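Local coordinates for hypothetical protein (Geobacillus stearothermophilus, PDB 1SFS) that is of unknown function but is possibly a bacterial lysozyme, which would cleave cell-wall glycan, at residues Ala35-Asp40 / Ile75-Asn80; Arg58-Val63 / Phe110-Leu115; Leu122-Ile127 / Gln180-Ser185; Ala166-Val171 / Pro206-Asn211. All blocks are in the same frame, centred on the assembly; numbering follows the deposited sequence. Where two conformers were deposited one is given.

Contact 1: residues Ala35-Asp40 / Ile75-Asn80; sequences AQVVTD and IVRIRN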
loop_
_atom_site.group_PDB
_atom_site.type_symbol
_atom_site.label_atom_id
_atom_site.label_comp_id
_atom_site.label_asym_id
_atom_site.label_seq_id
_atom_site.Cartn_x
_atom_site.Cartn_y
_atom_site.Cartn_z
ATOM N N ALA A 35 10.944 3.550 -1.742
ATOM C CA ALA A 35 11.722 2.473 -1.179
ATOM C C ALA A 35 12.619 2.935 -0.033
ATOM O O ALA A 35 12.845 2.225 0.919
ATOM C CB ALA A 35 12.565 1.845 -2.258
ATOM N N GLN A 36 13.136 4.159 -0.151
ATOM C CA GLN A 36 14.087 4.673 0.840
ATOM C C GLN A 36 13.364 5.480 1.919
ATOM O O GLN A 36 12.242 5.955 1.793
ATOM C CB GLN A 36 15.249 5.382 0.136
ATOM C CG GLN A 36 14.822 6.716 -0.329
ATOM C CD GLN A 36 15.906 7.304 -1.253
ATOM O OE1 GLN A 36 16.075 6.959 -2.401
ATOM N NE2 GLN A 36 16.645 8.300 -0.759
ATOM N N VAL A 37 14.086 5.628 3.040
ATOM C CA VAL A 37 13.669 6.409 4.191
ATOM C C VAL A 37 13.342 7.855 3.819
ATOM O O VAL A 37 14.096 8.502 3.047
ATOM C CB VAL A 37 14.782 6.389 5.256
ATOM C CG1 VAL A 37 14.606 7.396 6.387
ATOM C CG2 VAL A 37 14.939 4.977 5.768
ATOM N N VAL A 38 12.297 8.358 4.449
ATOM C CA VAL A 38 11.966 9.774 4.320
ATOM C C VAL A 38 12.863 10.550 5.262
ATOM O O VAL A 38 12.541 10.708 6.426
ATOM C CB VAL A 38 10.508 10.038 4.630
ATOM C CG1 VAL A 38 10.167 11.488 4.284
ATOM C CG2 VAL A 38 9.586 9.122 3.852
ATOM N N THR A 39 13.938 11.071 4.780
ATOM C CA THR A 39 14.745 12.063 5.475
ATOM C C THR A 39 14.142 13.417 5.224
ATOM O O THR A 39 13.314 13.623 4.326
ATOM C CB THR A 39 16.185 12.000 4.922
ATOM O OG1 THR A 39 16.099 12.362 3.550
ATOM C CG2 THR A 39 16.845 10.653 5.183
ATOM N N ASP A 40 14.591 14.413 5.987
ATOM C CA ASP A 40 14.142 15.777 5.697
ATOM C C ASP A 40 14.511 16.185 4.298
ATOM O O ASP A 40 13.738 16.836 3.597
ATOM C CB ASP A 40 14.685 16.815 6.668
ATOM C CG ASP A 40 14.039 18.199 6.403
ATOM O OD1 ASP A 40 12.816 18.378 6.561
ATOM O OD2 ASP A 40 14.750 19.177 6.056
ATOM N N ILE A 75 8.987 7.580 11.427
ATOM C CA ILE A 75 7.563 7.873 11.559
ATOM C C ILE A 75 7.319 9.207 12.237
ATOM O O ILE A 75 6.460 9.968 11.805
ATOM C CB ILE A 75 6.871 6.692 12.288
ATOM C CG1 ILE A 75 6.910 5.439 11.372
ATOM C CG2 ILE A 75 5.473 7.079 12.712
ATOM C CD1 ILE A 75 6.444 4.186 12.041
ATOM N N VAL A 76 8.076 9.491 13.306
ATOM C CA VAL A 76 7.955 10.760 13.980
ATOM C C VAL A 76 8.191 11.885 12.998
ATOM O O VAL A 76 7.448 12.898 12.959
ATOM C CB VAL A 76 8.951 10.871 15.172
ATOM C CG1 VAL A 76 9.107 12.293 15.650
ATOM C CG2 VAL A 76 8.489 9.952 16.303
ATOM N N ARG A 77 9.227 11.782 12.182
ATOM C CA ARG A 77 9.443 12.884 11.252
ATOM C C ARG A 77 8.317 13.040 10.228
ATOM O O ARG A 77 7.851 14.145 9.947
ATOM C CB ARG A 77 10.811 12.658 10.613
ATOM C CG ARG A 77 11.100 13.715 9.569
ATOM C CD ARG A 77 12.556 13.684 9.109
ATOM N NE ARG A 77 12.943 12.349 8.715
ATOM C CZ ARG A 77 13.628 11.427 9.361
ATOM N NH1 ARG A 77 13.836 10.278 8.830
ATOM N NH2 ARG A 77 14.140 11.697 10.574
ATOM N N ILE A 78 7.877 11.885 9.634
ATOM C CA ILE A 78 6.822 11.995 8.651
ATOM C C ILE A 78 5.606 12.691 9.252
ATOM O O ILE A 78 5.022 13.591 8.656
ATOM C CB ILE A 78 6.489 10.593 8.069
ATOM C CG1 ILE A 78 7.694 10.014 7.319
ATOM C CG2 ILE A 78 5.273 10.677 7.182
ATOM C CD1 ILE A 78 7.535 8.548 6.950
ATOM N N ARG A 79 5.217 12.258 10.445
ATOM C CA ARG A 79 4.056 12.850 11.093
ATOM C C ARG A 79 4.298 14.295 11.434
ATOM O O ARG A 79 3.344 15.090 11.464
ATOM C CB ARG A 79 3.662 12.027 12.308
ATOM C CG ARG A 79 3.241 10.604 11.950
ATOM C CD ARG A 79 2.707 9.761 13.054
ATOM N NE ARG A 79 1.348 10.247 13.398
ATOM C CZ ARG A 79 0.913 10.926 14.443
ATOM N NH1 ARG A 79 -0.402 11.226 14.473
ATOM N NH2 ARG A 79 1.755 11.275 15.374
ATOM N N ASN A 80 5.536 14.708 11.695
ATOM C CA ASN A 80 5.863 16.111 11.970
ATOM C C ASN A 80 5.520 16.990 10.808
ATOM O O ASN A 80 5.235 18.185 11.008
ATOM C CB ASN A 80 7.317 16.176 12.387
ATOM C CG ASN A 80 7.969 17.519 12.217
ATOM O OD1 ASN A 80 8.503 17.866 11.222
ATOM N ND2 ASN A 80 7.870 18.240 13.280
#

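Contact 2: residues Arg58-Val63 / Phe110-Leu115; sequences RYLSEV and FHARRL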
loop_
_atom_site.group_PDB
_atom_site.type_symbol
_atom_site.label_atom_id
_atom_site.label_comp_id
_atom_site.label_asym_id
_atom_site.label_seq_id
_atom_site.Cartn_x
_atom_site.Cartn_y
_atom_site.Cartn_z
ATOM N N ARG A 58 5.533 3.606 2.648
ATOM C CA ARG A 58 6.810 3.167 3.171
ATOM C C ARG A 58 6.716 1.732 3.627
ATOM O O ARG A 58 5.649 1.217 3.952
ATOM C CB ARG A 58 7.228 4.046 4.356
ATOM C CG ARG A 58 7.647 5.451 3.957
ATOM C CD ARG A 58 8.974 5.475 3.158
ATOM N NE ARG A 58 10.041 5.007 4.034
ATOM C CZ ARG A 58 10.680 3.867 3.965
ATOM N NH1 ARG A 58 10.530 3.033 2.916
ATOM N NH2 ARG A 58 11.499 3.546 4.944
ATOM N N TYR A 59 7.868 1.070 3.677
ATOM C CA TYR A 59 7.942 -0.374 3.914
ATOM C C TYR A 59 8.151 -0.702 5.360
ATOM O O TYR A 59 8.967 -0.114 6.076
ATOM C CB TYR A 59 9.055 -0.980 3.008
ATOM C CG TYR A 59 8.673 -0.809 1.591
ATOM C CD1 TYR A 59 8.964 0.355 0.884
ATOM C CD2 TYR A 59 7.886 -1.753 0.931
ATOM C CE1 TYR A 59 8.554 0.533 -0.420
ATOM C CE2 TYR A 59 7.483 -1.607 -0.363
ATOM C CZ TYR A 59 7.808 -0.469 -1.060
ATOM O OH TYR A 59 7.398 -0.251 -2.343
ATOM N N LEU A 60 7.448 -1.733 5.837
ATOM C CA LEU A 60 7.504 -2.199 7.211
ATOM C C LEU A 60 8.827 -2.860 7.576
ATOM O O LEU A 60 9.148 -2.886 8.782
ATOM C CB LEU A 60 6.363 -3.154 7.487
ATOM C CG LEU A 60 4.982 -2.502 7.599
ATOM C CD1 LEU A 60 3.892 -3.555 7.548
ATOM C CD2 LEU A 60 4.818 -1.696 8.873
ATOM N N SER A 61 9.516 -3.419 6.609
ATOM C CA SER A 61 10.769 -4.136 6.900
ATOM C C SER A 61 11.730 -3.961 5.733
ATOM O O SER A 61 11.403 -3.515 4.612
ATOM C CB SER A 61 10.470 -5.573 7.253
ATOM O OG SER A 61 9.952 -6.262 6.143
ATOM N N GLU A 62 12.978 -4.255 6.047
ATOM C CA GLU A 62 14.127 -4.150 5.156
ATOM C C GLU A 62 14.154 -5.333 4.212
ATOM O O GLU A 62 14.164 -6.481 4.674
ATOM C CB GLU A 62 15.389 -4.091 6.012
ATOM C CG GLU A 62 16.661 -3.817 5.237
ATOM C CD GLU A 62 16.860 -2.341 5.025
ATOM O OE1 GLU A 62 17.793 -1.997 4.216
ATOM O OE2 GLU A 62 16.146 -1.511 5.700
ATOM N N VAL A 63 14.252 -5.113 2.911
ATOM C CA VAL A 63 14.469 -6.162 1.937
ATOM C C VAL A 63 15.701 -5.762 1.163
ATOM O O VAL A 63 15.684 -4.727 0.465
ATOM C CB VAL A 63 13.246 -6.348 1.044
ATOM C CG1 VAL A 63 13.596 -7.395 -0.036
ATOM C CG2 VAL A 63 12.015 -6.764 1.843
ATOM N N PHE A 110 3.513 -7.971 13.355
ATOM C CA PHE A 110 4.678 -7.900 14.249
ATOM C C PHE A 110 5.486 -6.653 14.006
ATOM O O PHE A 110 5.873 -5.955 14.948
ATOM C CB PHE A 110 5.490 -9.173 14.038
ATOM C CG PHE A 110 6.874 -9.159 14.625
ATOM C CD1 PHE A 110 7.006 -9.389 15.977
ATOM C CD2 PHE A 110 8.009 -8.971 13.856
ATOM C CE1 PHE A 110 8.283 -9.407 16.571
ATOM C CE2 PHE A 110 9.258 -8.993 14.409
ATOM C CZ PHE A 110 9.359 -9.256 15.739
ATOM N N HIS A 111 5.767 -6.340 12.752
ATOM C CA HIS A 111 6.513 -5.159 12.432
ATOM C C HIS A 111 5.708 -3.898 12.766
ATOM O O HIS A 111 6.294 -2.928 13.294
ATOM C CB HIS A 111 6.985 -5.106 10.976
ATOM C CG HIS A 111 8.080 -6.088 10.705
ATOM N ND1 HIS A 111 9.340 -5.858 11.167
ATOM C CD2 HIS A 111 8.111 -7.285 10.086
ATOM C CE1 HIS A 111 10.132 -6.860 10.824
ATOM N NE2 HIS A 111 9.430 -7.778 10.174
ATOM N N ALA A 112 4.427 -3.882 12.455
ATOM C CA ALA A 112 3.606 -2.705 12.730
ATOM C C ALA A 112 3.595 -2.399 14.244
ATOM O O ALA A 112 3.685 -1.258 14.652
ATOM C CB ALA A 112 2.209 -2.932 12.198
ATOM N N ARG A 113 3.474 -3.438 15.061
ATOM C CA ARG A 113 3.449 -3.200 16.512
ATOM C C ARG A 113 4.769 -2.649 17.008
ATOM O O ARG A 113 4.802 -1.710 17.802
ATOM C CB ARG A 113 3.071 -4.498 17.222
ATOM C CG ARG A 113 1.616 -4.866 16.971
ATOM C CD ARG A 113 1.201 -6.170 17.566
ATOM N NE ARG A 113 -0.214 -6.476 17.654
ATOM C CZ ARG A 113 -0.715 -7.693 17.852
ATOM N NH1 ARG A 113 0.093 -8.730 17.986
ATOM N NH2 ARG A 113 -2.031 -7.894 17.925
ATOM N N ARG A 114 5.879 -3.341 16.442
ATOM C CA ARG A 114 7.245 -2.935 16.828
ATOM C C ARG A 114 7.422 -1.455 16.546
ATOM O O ARG A 114 8.111 -0.789 17.346
ATOM C CB ARG A 114 8.289 -3.752 16.110
ATOM C CG ARG A 114 9.757 -3.392 16.335
ATOM C CD ARG A 114 10.545 -4.341 15.361
ATOM N NE ARG A 114 11.057 -5.415 16.186
ATOM C CZ ARG A 114 11.779 -6.394 15.625
ATOM N NH1 ARG A 114 11.965 -6.313 14.316
ATOM N NH2 ARG A 114 12.294 -7.394 16.301
ATOM N N LEU A 115 6.817 -0.920 15.480
ATOM C CA LEU A 115 6.915 0.457 15.064
ATOM C C LEU A 115 5.933 1.359 15.754
ATOM O O LEU A 115 5.970 2.571 15.535
ATOM C CB LEU A 115 6.712 0.487 13.549
ATOM C CG LEU A 115 7.862 -0.056 12.737
ATOM C CD1 LEU A 115 7.417 -0.318 11.291
ATOM C CD2 LEU A 115 9.100 0.821 12.758
#

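Contact 3: residues Leu122-Ile127 / Gln180-Ser185; sequences LLFANI and QAVIWS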
loop_
_atom_site.group_PDB
_atom_site.type_symbol
_atom_site.label_atom_id
_atom_site.label_comp_id
_atom_site.label_asym_id
_atom_site.label_seq_id
_atom_site.Cartn_x
_atom_site.Cartn_y
_atom_site.Cartn_z
ATOM N N LEU A 122 -4.570 0.503 8.242
ATOM C CA LEU A 122 -4.264 -0.393 7.138
ATOM C C LEU A 122 -2.815 -0.820 7.084
ATOM O O LEU A 122 -1.908 0.000 7.290
ATOM C CB LEU A 122 -4.598 0.319 5.825
ATOM C CG LEU A 122 -6.074 0.347 5.453
ATOM C CD1 LEU A 122 -6.395 1.472 4.514
ATOM C CD2 LEU A 122 -6.486 -0.991 4.854
ATOM N N LEU A 123 -2.596 -2.072 6.723
ATOM C CA LEU A 123 -1.291 -2.616 6.336
ATOM C C LEU A 123 -1.435 -3.189 4.932
ATOM O O LEU A 123 -2.305 -4.063 4.739
ATOM C CB LEU A 123 -0.793 -3.690 7.289
ATOM C CG LEU A 123 -0.773 -3.338 8.771
ATOM C CD1 LEU A 123 -0.348 -4.523 9.593
ATOM C CD2 LEU A 123 0.112 -2.134 9.075
ATOM N N PHE A 124 -0.667 -2.731 3.976
ATOM C CA PHE A 124 -0.806 -3.173 2.579
ATOM C C PHE A 124 0.164 -4.255 2.222
ATOM O O PHE A 124 1.376 -4.082 2.322
ATOM C CB PHE A 124 -0.612 -2.006 1.623
ATOM C CG PHE A 124 -1.812 -1.090 1.550
ATOM C CD1 PHE A 124 -2.740 -1.241 0.535
ATOM C CD2 PHE A 124 -2.042 -0.104 2.506
ATOM C CE1 PHE A 124 -3.881 -0.462 0.485
ATOM C CE2 PHE A 124 -3.186 0.673 2.451
ATOM C CZ PHE A 124 -4.088 0.503 1.443
ATOM N N ALA A 125 -0.320 -5.361 1.680
ATOM C CA ALA A 125 0.518 -6.405 1.101
ATOM C C ALA A 125 0.949 -6.016 -0.289
ATOM O O ALA A 125 0.121 -5.697 -1.128
ATOM C CB ALA A 125 -0.260 -7.703 1.044
ATOM N N ASN A 126 2.246 -6.146 -0.581
ATOM C CA ASN A 126 2.813 -5.831 -1.876
ATOM C C ASN A 126 2.750 -6.970 -2.876
ATOM O O ASN A 126 3.685 -7.780 -2.926
ATOM C CB ASN A 126 4.285 -5.472 -1.615
ATOM C CG ASN A 126 4.951 -5.135 -2.909
ATOM O OD1 ASN A 126 4.652 -4.063 -3.442
ATOM N ND2 ASN A 126 5.838 -5.978 -3.402
ATOM N N ILE A 127 1.705 -7.041 -3.673
ATOM C CA ILE A 127 1.523 -8.163 -4.616
ATOM C C ILE A 127 1.905 -7.670 -5.981
ATOM O O ILE A 127 1.097 -7.068 -6.693
ATOM C CB ILE A 127 0.119 -8.718 -4.570
ATOM C CG1 ILE A 127 -0.300 -9.138 -3.153
ATOM C CG2 ILE A 127 0.003 -9.876 -5.561
ATOM C CD1 ILE A 127 -1.722 -9.571 -2.945
ATOM N N GLN A 180 -13.734 -5.713 4.088
ATOM C CA GLN A 180 -12.557 -5.343 4.891
ATOM C C GLN A 180 -11.410 -4.863 4.057
ATOM O O GLN A 180 -10.677 -3.957 4.472
ATOM C CB GLN A 180 -12.090 -6.530 5.756
ATOM C CG GLN A 180 -13.151 -7.076 6.744
ATOM C CD GLN A 180 -13.692 -6.109 7.739
ATOM O OE1 GLN A 180 -12.934 -5.277 8.207
ATOM N NE2 GLN A 180 -14.942 -6.245 8.109
ATOM N N ALA A 181 -11.098 -5.490 2.931
ATOM C CA ALA A 181 -9.893 -5.143 2.193
ATOM C C ALA A 181 -10.022 -3.799 1.504
ATOM O O ALA A 181 -11.080 -3.425 0.982
ATOM C CB ALA A 181 -9.539 -6.196 1.161
ATOM N N VAL A 182 -8.904 -3.088 1.443
ATOM C CA VAL A 182 -8.740 -1.880 0.659
ATOM C C VAL A 182 -7.660 -2.117 -0.375
ATOM O O VAL A 182 -6.588 -2.617 -0.029
ATOM C CB VAL A 182 -8.418 -0.677 1.556
ATOM C CG1 VAL A 182 -8.139 0.560 0.746
ATOM C CG2 VAL A 182 -9.541 -0.448 2.545
ATOM N N ILE A 183 -7.948 -1.779 -1.629
ATOM C CA ILE A 183 -7.003 -1.956 -2.710
ATOM C C ILE A 183 -6.313 -0.630 -3.059
ATOM O O ILE A 183 -6.953 0.406 -3.189
ATOM C CB ILE A 183 -7.685 -2.572 -3.957
ATOM C CG1 ILE A 183 -8.181 -3.991 -3.641
ATOM C CG2 ILE A 183 -6.765 -2.578 -5.164
ATOM C CD1 ILE A 183 -8.958 -4.640 -4.766
ATOM N N TRP A 184 -5.003 -0.752 -3.211
ATOM C CA TRP A 184 -4.124 0.237 -3.805
ATOM C C TRP A 184 -3.768 -0.304 -5.184
ATOM O O TRP A 184 -3.029 -1.279 -5.297
ATOM C CB TRP A 184 -2.895 0.419 -2.905
ATOM C CG TRP A 184 -1.860 1.399 -3.370
ATOM C CD1 TRP A 184 -1.835 2.202 -4.466
ATOM C CD2 TRP A 184 -0.650 1.630 -2.662
ATOM N NE1 TRP A 184 -0.679 2.948 -4.475
ATOM C CE2 TRP A 184 0.070 2.614 -3.399
ATOM C CE3 TRP A 184 -0.117 1.109 -1.492
ATOM C CZ2 TRP A 184 1.320 3.080 -2.983
ATOM C CZ3 TRP A 184 1.111 1.566 -1.102
ATOM C CH2 TRP A 184 1.807 2.538 -1.845
ATOM N N SER A 185 -4.350 0.296 -6.222
ATOM C CA SER A 185 -4.187 -0.201 -7.569
ATOM C C SER A 185 -2.982 0.406 -8.247
ATOM O O SER A 185 -2.792 1.632 -8.210
ATOM C CB SER A 185 -5.446 0.150 -8.370
ATOM O OG SER A 185 -5.265 -0.304 -9.691
#

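Contact 4: residues Ala166-Val171 / Pro206-Asn211; sequences AYCEAV and PPCSAN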
loop_
_atom_site.group_PDB
_atom_site.type_symbol
_atom_site.label_atom_id
_atom_site.label_comp_id
_atom_site.label_asym_id
_atom_site.label_seq_id
_atom_site.Cartn_x
_atom_site.Cartn_y
_atom_site.Cartn_z
ATOM N N ALA A 166 -7.952 -13.932 -8.428
ATOM C CA ALA A 166 -7.803 -14.439 -7.080
ATOM C C ALA A 166 -8.650 -13.657 -6.086
ATOM O O ALA A 166 -9.301 -14.215 -5.212
ATOM C CB ALA A 166 -6.324 -14.418 -6.687
ATOM N N TYR A 167 -8.607 -12.321 -6.216
ATOM C CA TYR A 167 -9.374 -11.460 -5.375
ATOM C C TYR A 167 -10.854 -11.713 -5.538
ATOM O O TYR A 167 -11.598 -11.834 -4.568
ATOM C CB TYR A 167 -9.000 -9.959 -5.674
ATOM C CG TYR A 167 -9.884 -9.010 -4.929
ATOM C CD1 TYR A 167 -9.664 -8.687 -3.583
ATOM C CD2 TYR A 167 -10.985 -8.455 -5.567
ATOM C CE1 TYR A 167 -10.530 -7.820 -2.926
ATOM C CE2 TYR A 167 -11.854 -7.630 -4.894
ATOM C CZ TYR A 167 -11.621 -7.302 -3.578
ATOM O OH TYR A 167 -12.492 -6.499 -2.867
ATOM N N CYS A 168 -11.329 -11.778 -6.791
ATOM C CA CYS A 168 -12.781 -11.961 -7.008
ATOM C C CYS A 168 -13.223 -13.342 -6.519
ATOM O O CYS A 168 -14.338 -13.442 -5.966
ATOM C CB CYS A 168 -13.167 -11.681 -8.412
ATOM S SG CYS A 168 -12.996 -9.896 -8.844
ATOM N N GLU A 169 -12.400 -14.385 -6.656
ATOM C CA GLU A 169 -12.755 -15.672 -6.087
ATOM C C GLU A 169 -12.820 -15.560 -4.582
ATOM O O GLU A 169 -13.756 -16.080 -3.933
ATOM C CB GLU A 169 -11.759 -16.733 -6.516
ATOM C CG GLU A 169 -11.939 -18.037 -5.791
ATOM C CD GLU A 169 -10.965 -19.134 -6.127
ATOM O OE1 GLU A 169 -11.015 -20.193 -5.403
ATOM O OE2 GLU A 169 -10.211 -18.992 -7.112
ATOM N N ALA A 170 -11.848 -14.894 -3.960
ATOM C CA ALA A 170 -11.873 -14.749 -2.505
ATOM C C ALA A 170 -13.126 -14.049 -2.038
ATOM O O ALA A 170 -13.739 -14.424 -1.027
ATOM C CB ALA A 170 -10.620 -14.027 -2.043
ATOM N N VAL A 171 -13.547 -12.997 -2.716
ATOM C CA VAL A 171 -14.774 -12.267 -2.386
ATOM C C VAL A 171 -15.998 -13.150 -2.531
ATOM O O VAL A 171 -16.895 -13.101 -1.691
ATOM C CB VAL A 171 -14.916 -11.017 -3.253
ATOM C CG1 VAL A 171 -16.295 -10.384 -3.115
ATOM C CG2 VAL A 171 -13.833 -10.005 -2.932
ATOM N N PRO A 206 -10.568 -4.448 -9.871
ATOM C CA PRO A 206 -10.980 -5.811 -10.241
ATOM C C PRO A 206 -12.432 -5.824 -10.609
ATOM O O PRO A 206 -13.185 -4.918 -10.269
ATOM C CB PRO A 206 -10.751 -6.586 -8.972
ATOM C CG PRO A 206 -10.911 -5.587 -7.893
ATOM C CD PRO A 206 -10.331 -4.308 -8.430
ATOM N N PRO A 207 -12.894 -6.872 -11.309
ATOM C CA PRO A 207 -14.276 -6.902 -11.813
ATOM C C PRO A 207 -15.275 -7.391 -10.797
ATOM O O PRO A 207 -16.184 -8.121 -11.191
ATOM C CB PRO A 207 -14.142 -7.805 -13.017
ATOM C CG PRO A 207 -13.092 -8.760 -12.663
ATOM C CD PRO A 207 -12.095 -7.977 -11.871
ATOM N N CYS A 208 -15.137 -7.054 -9.562
ATOM C CA CYS A 208 -16.070 -7.392 -8.490
ATOM C C CYS A 208 -15.974 -6.313 -7.413
ATOM O O CYS A 208 -15.148 -5.398 -7.497
ATOM C CB CYS A 208 -15.782 -8.767 -7.970
ATOM S SG CYS A 208 -14.138 -8.917 -7.230
ATOM N N SER A 209 -16.766 -6.442 -6.342
ATOM C CA SER A 209 -16.826 -5.457 -5.282
ATOM C C SER A 209 -15.459 -5.205 -4.667
ATOM O O SER A 209 -14.769 -6.151 -4.259
ATOM C CB SER A 209 -17.717 -6.006 -4.146
ATOM O OG SER A 209 -17.870 -5.011 -3.135
ATOM N N ALA A 210 -15.102 -3.929 -4.538
ATOM C CA ALA A 210 -13.845 -3.561 -3.925
ATOM C C ALA A 210 -13.880 -2.117 -3.450
ATOM O O ALA A 210 -14.620 -1.297 -3.924
ATOM C CB ALA A 210 -12.726 -3.717 -4.896
ATOM N N ASN A 211 -12.974 -1.848 -2.501
ATOM C CA ASN A 211 -12.689 -0.509 -2.008
ATOM C C ASN A 211 -11.356 -0.061 -2.623
ATOM O O ASN A 211 -10.302 -0.275 -2.022
ATOM C CB ASN A 211 -12.592 -0.507 -0.492
ATOM C CG ASN A 211 -13.817 -0.992 0.198
ATOM O OD1 ASN A 211 -14.887 -0.480 -0.040
ATOM N ND2 ASN A 211 -13.669 -2.038 1.017
HETATM O O HOH W 1 -11.410 -4.120 -1.691
#

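Contact 1: residues Ala35-Asp40 / Ile75-Asn80
R77 of helix 72-80 reaches across to the backbone carbonyl of V38, in the loop between strand 29-33 and helix 40-49, and an aliphatic pair packs beside this polar contact. In one of its two conformers R77 grips V38 O side-on with two nitrogens: NE lies 2.8 Å from V38 O and NH1 lies 2.8 Å from V38 O. The oxygen sits within 2° of the guanidinium plane, so both N-H groups converge on one acceptor. The NE bond meets a lone pair in the carbonyl plane, whereas the NH1 donor is tilted 35° out of it. In this conformer the R77 chain is extended as far as CD and then bends at chi3 (51°), which turns the NE/NH1 edge onto the carbonyl. In this glycoside hydrolase-like fold the loop leads from strand 29-33 into helix 40-49, and helix 72-80 follows the neighbouring parallel strand 55-59. T39 is the N-cap of helix 40-49, its OG1 accepting from L42 N. One residue on from R77, I78 CD1 meets V38 CG2 at 3.8 Å, the two side chains crossing at about a right angle. V38 is further packed against W56 and F43, while its backbone N is bonded to E74 OE1.

Contact 2: residues Arg58-Val63 / Phe110-Leu115
L60 and S61, just beyond the end of strand 55-59, meet the C-terminal part of helix 98-114 in a contact that contains no hydrogen bond. In the glycoside hydrolase-like domain this strand is one of a run of parallel strands connected by helices, and the contact packs its exit against the helix that follows the next strand, 84-89. That strand lies alongside: the L60 backbone bonds to I88, and the L60 side chain also touches P87 and Y89. The CB of L60 points at the helix and comes 4.0 Å from H111 CB. Its CG is turned anti to the carbonyl carbon (chi1 -73°), and from there the CD2 branch carries the apolar contact. L60 CD2 lies 3.8 Å from L115 CD1, where the two leucines cross obliquely, and 4.4 Å from A112 CB. All three of these residues are buried. The carbonyl of L60 is close too, with L60 O 3.8 Å from H111 CB, although this is van der Waals packing. S61 follows and contributes its methylene, not its hydroxyl. S61 CB stands over the imidazole of H111 in a CH-pi contact, 3.8 Å from the ring centroid and 12° off the ring normal. The opposite face of the same imidazole is covered within the helix by F110 CD2, so the ring is sandwiched between carbon atoms. The two ring atoms nearest to the serine carbon are H111 NE2 and H111 CE1, each 3.8 Å from S61 CB.

Contact 3: residues Leu122-Ile127 / Gln180-Ser185
Two strands of the parallel part of the sheet, 122-126 and 182-185, lie two places apart in the strongly curved sheet of the glycoside hydrolase-like domain, and their inward side chains meet in the core. They are not sheet neighbours, since strand 151-156 lies between them in the sheet order. Their axes come no closer than 8.4 Å and their directions diverge by 49°, and no hydrogen bond joins them, so the contact is made mainly by side chains. F124 and W184 form its aromatic half. The edge of the indole is directed at the face of the phenyl ring in a T-shaped stack, with planes at 88° and the F124 centroid 5.7 Å from that of the six-membered ring of W184. The W184 CG is anti to the backbone N (chi1 179°), which carries the indole over the phenyl face, with CE3 toward the rim. W184 has a second edge-to-face partner in Y155, and its NE1 is bonded to N229 OD1, so the indole is held by both aromatic and polar partners. At the aliphatic end L122 and V182 cross at about a right angle, L122 CD2 lying 3.8 Å from V182 CB. V182 also reaches the phenyl ring, its CG1 being 4.1 Å from F124 CZ. F124 CE1 touches both the strand backbone and the indole stem, 3.5 Å from V182 O and 3.6 Å from W184 CB.

Contact 4: residues Ala166-Val171 / Pro206-Asn211
The hydroxyl of Y167 is held by two hydrogen bonds: it donates to S209 O at 2.7 Å and accepts from a water molecule 2.9 Å from Y167 OH. That water in turn accepts from N211 N, linking the helix to the loop at a second point. S209 O lies at the edge of the phenol ring, in its plane, and the bond enters on a lone pair of the carbonyl. With chi1 at 174°, Y167 swings its ring away from its own backbone nitrogen and out across the 206-211 loop. One edge carbon, Y167 CE2, touches C208 SG at 3.5 Å, an oblique sulfur-aromatic contact, while Y167 CD2 is 3.7 Å from P206 CG. V171, one turn on, places CG2 over one face of the ring, toward its rim. Next to the tyrosine runs the disulfide C168 SG to C208 SG, 2.2 Å long with chi3 -93°, near the perpendicular that disulfides prefer. P207 CD packs on this bridge, 3.7 Å from C168 SG. A disulfide and, beside it, a tyrosine-to-carbonyl hydrogen bond join helix 163-173 to the long loop between strands 182-185 and 211-218 of the glycoside hydrolase-like domain.

In the fold
The four contacts spread over one chain whose sheet is laid out in chain order. Contacts 1 and 2 interlock, their segments alternating along the chain; their centres are about 14 Å apart and they touch where the R58 side chain packs on residues 35-38. Contact 3, near the centre of the chain, follows in series and meets contact 2 through A112 and L123. Contacts 3 and 4 again alternate, with centres about 12 Å apart, and join where strand 182-185 pairs with the start of strand 211-218. Contacts 1 and 4 lie on opposite sides of the chain's centre, about 33 Å between centres. Peripheral helix and loop packing on two flanks is thereby connected through the buried interior of the sheet.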